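Endo-pectate lyase (Erwinia chrysanthemi, PDB 3B4N) probably cleaves both polygalacturonate and methylated pectins by calcium-dependent beta-elimination, working in an endo mode with high activity on highly methylated substrate. Local coordinates at residues Asp58-Ile63 / Trp85-Val90; Leu35-Asp40 / Ala45-Tyr50. All coordinates share one frame; numbering follows the deposited sequence.

Contact 1 (Asp58-Ile63 / Trp85-Val90); sequences DLRERI and WYWVDV. With EDO (1,2-ethanediol), chain I; EDO (1,2-ethanediol), chain H.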
loop_
_atom_site.group_PDB
_atom_site.type_symbol
_atom_site.label_atom_id
_atom_site.label_comp_id
_atom_site.label_asym_id
_atom_site.label_seq_id
_atom_site.Cartn_x
_atom_site.Cartn_y
_atom_site.Cartn_z
ATOM N N ASP A 58 -6.927 3.627 -30.449
ATOM C CA ASP A 58 -7.994 3.040 -31.241
ATOM C C ASP A 58 -7.811 1.534 -31.455
ATOM O O ASP A 58 -8.764 0.839 -31.805
ATOM C CB ASP A 58 -8.090 3.740 -32.598
ATOM C CG ASP A 58 -8.617 5.159 -32.496
ATOM O OD1 ASP A 58 -8.836 5.771 -33.560
ATOM O OD2 ASP A 58 -8.815 5.674 -31.377
ATOM N N LEU A 59 -6.594 1.041 -31.238
ATOM C CA LEU A 59 -6.300 -0.377 -31.418
ATOM C C LEU A 59 -6.231 -1.158 -30.111
ATOM O O LEU A 59 -5.985 -2.363 -30.125
ATOM C CB LEU A 59 -4.976 -0.547 -32.164
ATOM C CG LEU A 59 -4.947 0.026 -33.583
ATOM C CD1 LEU A 59 -3.570 -0.202 -34.187
ATOM C CD2 LEU A 59 -6.029 -0.642 -34.425
ATOM N N ARG A 60 -6.448 -0.485 -28.986
ATOM C CA ARG A 60 -6.382 -1.174 -27.707
ATOM C C ARG A 60 -7.533 -2.155 -27.583
ATOM O O ARG A 60 -8.614 -1.951 -28.148
ATOM C CB ARG A 60 -6.421 -0.172 -26.550
ATOM C CG ARG A 60 -7.782 0.468 -26.321
ATOM C CD ARG A 60 -7.660 1.717 -25.455
ATOM N NE ARG A 60 -8.888 2.505 -25.488
ATOM C CZ ARG A 60 -8.956 3.788 -25.149
ATOM N NH1 ARG A 60 -7.866 4.429 -24.742
ATOM N NH2 ARG A 60 -10.110 4.440 -25.250
ATOM N N GLU A 61 -7.296 -3.227 -26.843
ATOM C CA GLU A 61 -8.317 -4.229 -26.643
ATOM C C GLU A 61 -8.425 -4.597 -25.175
ATOM O O GLU A 61 -7.440 -4.583 -24.443
ATOM C CB GLU A 61 -8.028 -5.442 -27.510
ATOM C CG GLU A 61 -8.229 -5.103 -28.980
ATOM C CD GLU A 61 -8.192 -6.309 -29.876
ATOM O OE1 GLU A 61 -8.865 -7.309 -29.544
ATOM O OE2 GLU A 61 -7.501 -6.245 -30.917
ATOM N N ARG A 62 -9.635 -4.921 -24.742
ATOM C CA ARG A 62 -9.855 -5.226 -23.341
ATOM C C ARG A 62 -9.227 -6.539 -22.893
ATOM O O ARG A 62 -9.369 -7.561 -23.565
ATOM C CB ARG A 62 -11.355 -5.237 -23.037
ATOM C CG ARG A 62 -11.671 -5.002 -21.569
ATOM C CD ARG A 62 -13.166 -4.984 -21.338
ATOM N NE ARG A 62 -13.750 -6.282 -21.641
ATOM C CZ ARG A 62 -15.046 -6.478 -21.854
ATOM N NH1 ARG A 62 -15.893 -5.458 -21.799
ATOM N NH2 ARG A 62 -15.489 -7.692 -22.134
ATOM N N ILE A 63 -8.519 -6.493 -21.769
ATOM C CA ILE A 63 -7.904 -7.693 -21.217
ATOM C C ILE A 63 -8.530 -8.077 -19.883
ATOM O O ILE A 63 -8.285 -9.169 -19.383
ATOM C CB ILE A 63 -6.367 -7.557 -21.047
ATOM C CG1 ILE A 63 -6.012 -6.426 -20.078
ATOM C CG2 ILE A 63 -5.732 -7.343 -22.416
ATOM C CD1 ILE A 63 -4.518 -6.407 -19.705
ATOM N N TRP A 85 1.100 -0.972 -24.112
ATOM C CA TRP A 85 0.467 0.259 -23.660
ATOM C C TRP A 85 -0.807 -0.194 -22.963
ATOM O O TRP A 85 -1.492 -1.128 -23.420
ATOM C CB TRP A 85 0.103 1.175 -24.833
ATOM C CG TRP A 85 1.235 2.014 -25.320
ATOM C CD1 TRP A 85 1.441 3.340 -25.071
ATOM C CD2 TRP A 85 2.342 1.573 -26.106
ATOM N NE1 TRP A 85 2.615 3.753 -25.652
ATOM C CE2 TRP A 85 3.190 2.688 -26.294
ATOM C CE3 TRP A 85 2.701 0.343 -26.670
ATOM C CZ2 TRP A 85 4.380 2.610 -27.023
ATOM C CZ3 TRP A 85 3.888 0.263 -27.398
ATOM C CH2 TRP A 85 4.712 1.397 -27.565
ATOM N N TYR A 86 -1.107 0.459 -21.846
ATOM C CA TYR A 86 -2.295 0.160 -21.062
ATOM C C TYR A 86 -3.121 1.405 -20.787
ATOM O O TYR A 86 -2.598 2.508 -20.708
ATOM C CB TYR A 86 -1.907 -0.419 -19.702
ATOM C CG TYR A 86 -1.221 -1.757 -19.732
ATOM C CD1 TYR A 86 -1.952 -2.941 -19.657
ATOM C CD2 TYR A 86 0.167 -1.837 -19.781
ATOM C CE1 TYR A 86 -1.304 -4.185 -19.616
ATOM C CE2 TYR A 86 0.819 -3.057 -19.745
ATOM C CZ TYR A 86 0.083 -4.224 -19.661
ATOM O OH TYR A 86 0.731 -5.432 -19.623
ATOM N N TRP A 87 -4.424 1.191 -20.645
ATOM C CA TRP A 87 -5.382 2.241 -20.293
ATOM C C TRP A 87 -6.386 1.574 -19.366
ATOM O O TRP A 87 -6.651 0.379 -19.477
ATOM C CB TRP A 87 -6.194 2.736 -21.494
ATOM C CG TRP A 87 -5.456 3.502 -22.523
ATOM C CD1 TRP A 87 -5.402 4.860 -22.660
ATOM C CD2 TRP A 87 -4.700 2.957 -23.605
ATOM N NE1 TRP A 87 -4.666 5.193 -23.770
ATOM C CE2 TRP A 87 -4.222 4.043 -24.369
ATOM C CE3 TRP A 87 -4.378 1.650 -24.003
ATOM C CZ2 TRP A 87 -3.442 3.865 -25.515
ATOM C CZ3 TRP A 87 -3.600 1.471 -25.146
ATOM C CH2 TRP A 87 -3.142 2.577 -25.886
ATOM N N VAL A 88 -6.949 2.346 -18.448
ATOM C CA VAL A 88 -7.988 1.836 -17.568
ATOM C C VAL A 88 -9.208 2.729 -17.782
ATOM O O VAL A 88 -9.119 3.960 -17.744
ATOM C CB VAL A 88 -7.570 1.851 -16.083
ATOM C CG1 VAL A 88 -8.794 1.619 -15.194
ATOM C CG2 VAL A 88 -6.541 0.757 -15.833
ATOM N N ASP A 89 -10.333 2.086 -18.055
ATOM C CA ASP A 89 -11.599 2.757 -18.290
ATOM C C ASP A 89 -12.482 2.550 -17.060
ATOM O O ASP A 89 -12.899 1.433 -16.768
ATOM C CB ASP A 89 -12.269 2.138 -19.522
ATOM C CG ASP A 89 -13.549 2.845 -19.934
ATOM O OD1 ASP A 89 -14.157 2.391 -20.933
ATOM O OD2 ASP A 89 -13.948 3.834 -19.285
ATOM N N VAL A 90 -12.739 3.629 -16.331
ATOM C CA VAL A 90 -13.601 3.568 -15.156
ATOM C C VAL A 90 -15.008 3.865 -15.687
ATOM O O VAL A 90 -15.270 4.938 -16.233
ATOM C CB VAL A 90 -13.152 4.599 -14.100
ATOM C CG1 VAL A 90 -14.137 4.637 -12.946
ATOM C CG2 VAL A 90 -11.766 4.231 -13.596
HETATM C C1 EDO I . -12.169 -10.150 -22.259
HETATM O O1 EDO I . -13.095 -9.264 -23.094
HETATM C C2 EDO I . -11.295 -9.387 -21.263
HETATM O O2 EDO I . -12.228 -8.456 -20.422
HETATM C C1 EDO H . -11.333 0.887 -26.847
HETATM O O1 EDO H . -12.812 1.001 -26.455
HETATM C C2 EDO H . -10.957 1.572 -28.174
HETATM O O2 EDO H . -11.150 3.118 -28.000
#

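Contact 2 (Leu35-Asp40 / Ala45-Tyr50); sequences LGWSTD and ARQEVY. With EDO (1,2-ethanediol), chain G.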
loop_
_atom_site.group_PDB
_atom_site.type_symbol
_atom_site.label_atom_id
_atom_site.label_comp_id
_atom_site.label_asym_id
_atom_site.label_seq_id
_atom_site.Cartn_x
_atom_site.Cartn_y
_atom_site.Cartn_z
ATOM N N LEU A 35 -0.551 -2.430 -12.592
ATOM C CA LEU A 35 -1.200 -1.159 -12.860
ATOM C C LEU A 35 -1.820 -0.648 -11.575
ATOM O O LEU A 35 -2.383 -1.415 -10.796
ATOM C CB LEU A 35 -2.314 -1.316 -13.889
ATOM C CG LEU A 35 -1.921 -1.836 -15.266
ATOM C CD1 LEU A 35 -3.169 -1.901 -16.153
ATOM C CD2 LEU A 35 -0.874 -0.918 -15.879
ATOM N N GLY A 36 -1.708 0.655 -11.370
ATOM C CA GLY A 36 -2.310 1.288 -10.213
ATOM C C GLY A 36 -2.939 2.574 -10.709
ATOM O O GLY A 36 -2.310 3.340 -11.449
ATOM N N TRP A 37 -4.189 2.827 -10.335
ATOM C CA TRP A 37 -4.822 4.058 -10.774
ATOM C C TRP A 37 -5.636 4.681 -9.668
ATOM O O TRP A 37 -5.937 4.042 -8.659
ATOM C CB TRP A 37 -5.730 3.804 -11.990
ATOM C CG TRP A 37 -6.867 2.835 -11.744
ATOM C CD1 TRP A 37 -8.151 3.142 -11.384
ATOM C CD2 TRP A 37 -6.801 1.408 -11.816
ATOM N NE1 TRP A 37 -8.887 1.990 -11.227
ATOM C CE2 TRP A 37 -8.083 0.911 -11.486
ATOM C CE3 TRP A 37 -5.780 0.499 -12.128
ATOM C CZ2 TRP A 37 -8.372 -0.461 -11.457
ATOM C CZ3 TRP A 37 -6.063 -0.862 -12.099
ATOM C CH2 TRP A 37 -7.351 -1.329 -11.765
ATOM N N SER A 38 -5.951 5.954 -9.849
ATOM C CA SER A 38 -6.815 6.656 -8.921
ATOM C C SER A 38 -7.904 7.249 -9.802
ATOM O O SER A 38 -7.672 7.572 -10.968
ATOM C CB SER A 38 -6.078 7.775 -8.178
ATOM O OG SER A 38 -5.658 8.798 -9.060
ATOM N N THR A 39 -9.107 7.353 -9.263
ATOM C CA THR A 39 -10.200 7.942 -10.015
ATOM C C THR A 39 -11.070 8.709 -9.040
ATOM O O THR A 39 -11.155 8.347 -7.868
ATOM C CB THR A 39 -11.058 6.867 -10.743
ATOM O OG1 THR A 39 -12.076 7.522 -11.508
ATOM C CG2 THR A 39 -11.719 5.912 -9.747
ATOM N N ASP A 40 -11.677 9.792 -9.514
ATOM C CA ASP A 40 -12.575 10.560 -8.663
ATOM C C ASP A 40 -14.028 10.327 -9.076
ATOM O O ASP A 40 -14.927 11.055 -8.650
ATOM C CB ASP A 40 -12.239 12.053 -8.693
ATOM C CG ASP A 40 -12.104 12.596 -10.089
ATOM O OD1 ASP A 40 -12.693 12.011 -11.017
ATOM O OD2 ASP A 40 -11.412 13.623 -10.258
ATOM N N ALA A 45 -19.226 1.510 -11.533
ATOM C CA ALA A 45 -19.953 0.253 -11.696
ATOM C C ALA A 45 -18.951 -0.865 -11.995
ATOM O O ALA A 45 -19.018 -1.944 -11.413
ATOM C CB ALA A 45 -20.957 0.370 -12.822
ATOM N N ARG A 46 -18.029 -0.594 -12.913
ATOM C CA ARG A 46 -16.994 -1.559 -13.272
ATOM C C ARG A 46 -15.797 -0.799 -13.796
ATOM O O ARG A 46 -15.879 0.402 -14.065
ATOM C CB ARG A 46 -17.477 -2.529 -14.359
ATOM C CG ARG A 46 -17.786 -1.850 -15.690
ATOM C CD ARG A 46 -17.714 -2.811 -16.872
ATOM N NE ARG A 46 -18.638 -3.929 -16.723
ATOM C CZ ARG A 46 -18.793 -4.887 -17.631
ATOM N NH1 ARG A 46 -18.087 -4.863 -18.752
ATOM N NH2 ARG A 46 -19.656 -5.869 -17.406
ATOM N N GLN A 47 -14.684 -1.508 -13.941
ATOM C CA GLN A 47 -13.464 -0.897 -14.449
ATOM C C GLN A 47 -12.869 -1.864 -15.454
ATOM O O GLN A 47 -12.746 -3.051 -15.177
ATOM C CB GLN A 47 -12.498 -0.620 -13.297
ATOM C CG GLN A 47 -13.130 0.289 -12.251
ATOM C CD GLN A 47 -12.254 0.461 -11.039
ATOM O OE1 GLN A 47 -12.120 -0.455 -10.217
ATOM N NE2 GLN A 47 -11.646 1.634 -10.920
ATOM N N GLU A 48 -12.507 -1.355 -16.624
ATOM C CA GLU A 48 -11.979 -2.213 -17.668
ATOM C C GLU A 48 -10.546 -1.874 -18.001
ATOM O O GLU A 48 -10.183 -0.706 -18.120
ATOM C CB GLU A 48 -12.842 -2.081 -18.919
ATOM C CG GLU A 48 -14.324 -2.324 -18.660
ATOM C CD GLU A 48 -15.152 -2.236 -19.919
ATOM O OE1 GLU A 48 -14.880 -1.343 -20.749
ATOM O OE2 GLU A 48 -16.083 -3.052 -20.068
ATOM N N VAL A 49 -9.724 -2.902 -18.150
ATOM C CA VAL A 49 -8.325 -2.689 -18.484
ATOM C C VAL A 49 -8.143 -2.983 -19.963
ATOM O O VAL A 49 -8.590 -4.014 -20.455
ATOM C CB VAL A 49 -7.392 -3.622 -17.681
ATOM C CG1 VAL A 49 -5.934 -3.279 -17.970
ATOM C CG2 VAL A 49 -7.687 -3.499 -16.193
ATOM N N TYR A 50 -7.496 -2.057 -20.664
ATOM C CA TYR A 50 -7.223 -2.196 -22.092
ATOM C C TYR A 50 -5.718 -2.236 -22.316
ATOM O O TYR A 50 -4.945 -1.607 -21.592
ATOM C CB TYR A 50 -7.835 -1.026 -22.862
ATOM C CG TYR A 50 -9.334 -1.101 -22.933
ATOM C CD1 TYR A 50 -9.966 -1.724 -24.011
ATOM C CD2 TYR A 50 -10.124 -0.609 -21.895
ATOM C CE1 TYR A 50 -11.343 -1.862 -24.056
ATOM C CE2 TYR A 50 -11.512 -0.741 -21.927
ATOM C CZ TYR A 50 -12.111 -1.371 -23.010
ATOM O OH TYR A 50 -13.479 -1.535 -23.038
HETATM C C1 EDO G . -8.083 10.957 -10.613
HETATM O O1 EDO G . -7.911 10.378 -9.203
HETATM C C2 EDO G . -7.203 12.180 -10.907
HETATM O O2 EDO G . -5.717 11.725 -10.783
#

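Contact 1 (Asp58-Ile63 / Trp85-Val90)
Arg60 lies over one face of the Trp87 indole, its guanidinium meeting the ring by cation-pi and its methylenes by CH-pi and apolar contact. The guanidinium sits above the five-membered ring, with Arg60 CZ 4.4 Å from the ring centroid and 11° off the normal. It stands steeply on the indole, the two planes 70° apart, and NH1 leads: Arg60 NH1 is 3.3 Å from Trp87 CD1. Nearer the backbone, the methylene Arg60 CD makes a CH-pi contact 4.0 Å from the centroid of the six-membered ring, and Arg60 CB rests 3.6 Å from Trp87 CZ3. With chi1 at 73°, CG is wedged between backbone N and carbonyl carbon, and from there the chain runs extended across the indole. Pro57 and Ala102 also touch Trp87. At the far end of the arginine, NH2 makes a weak hydrogen bond to an ethanediol, probably from the crystallisation liquor. The second meeting is apolar: Ile63 CD1 abuts the edge of the Tyr86 ring, 3.9 Å from Tyr86 CE1. Beside this edge the Tyr86 hydroxyl hydrogen-bonds to Asp75 and Asn33. The backbones do not pair directly, because strand 44-52 runs between them, bonded to Ile63 through Val49 and to Trp87 through Tyr50. Side chains thus reach over a shared middle strand, as in the four-stranded sheet of a fibronectin type III-like beta sandwich.

Contact 2 (Leu35-Asp40 / Ala45-Tyr50)
Strands 35-39 and 45-50 face each other from separate sheets, 10.8 Å apart at closest approach and 136° between their directions, with Leu35 nearest Val49 and Thr39 nearest Gln47. Leu35 and Val49 point into the gap and meet tip to tip, Leu35 CD1 lying 3.6 Å from Val49 CG1. Trp37 fills the middle of the interface. Its chi1 of 61° puts CG between backbone N and carbonyl carbon, and the pyrrole edge is turned to the end of the extended Gln47 chain. The Gln47 amide stands at that edge with its plane 74° from the ring, and Trp37 NE1 comes 2.8 Å from the atom modelled as Gln47 NE2; the amide is probably turned over in the model, and turned back the pair may be a hydrogen bond. This is the interior of a beta sandwich, strand 32-39 belonging to the three-stranded sheet and strand 44-52 to the four-stranded one, in a seven-strand topology matching a fibronectin type III domain. Leu24, Leu66 and Val88 add apolar cover to Trp37, and Arg71 lies against both Trp37 and Gln47. On the outer side of strand 45-50, Glu48 OE2 lies in the guanidinium plane of Arg46, 3.0 Å from Arg46 NH1, and forms a salt bridge through its anti lone pair; Tyr50 OH donates to Glu48 OE1 at 2.7 Å, from above the carboxylate plane. Ala45 and Arg46 both face Val91, a classic beta bulge. Behind the other strand, Ser38 OG hydrogen-bonds to Asn163 of the parallel beta-helix.

How the contacts relate
The two contacts lie about 10 Å apart, centre to centre, in the N-terminal beta sandwich, and strand 44-52 ties them together. Contact 2 crosses from that strand to the three-stranded sheet, whereas contact 1 stays within the four-stranded sheet, where strands 61-66 and 85-92 lie on either side of strand 44-52. Contact 2 closes in sequence before contact 1 opens. Backbone bonds probably stitch them, Ile63 N to Val49 O and Asp89 N to Glu48 O, both 2.8 Å, and a salt bridge joins Arg62 to Glu48. One contact therefore spans strands within a sheet and the other packs sheet on sheet, away from the calcium and zinc sites of the beta-helix.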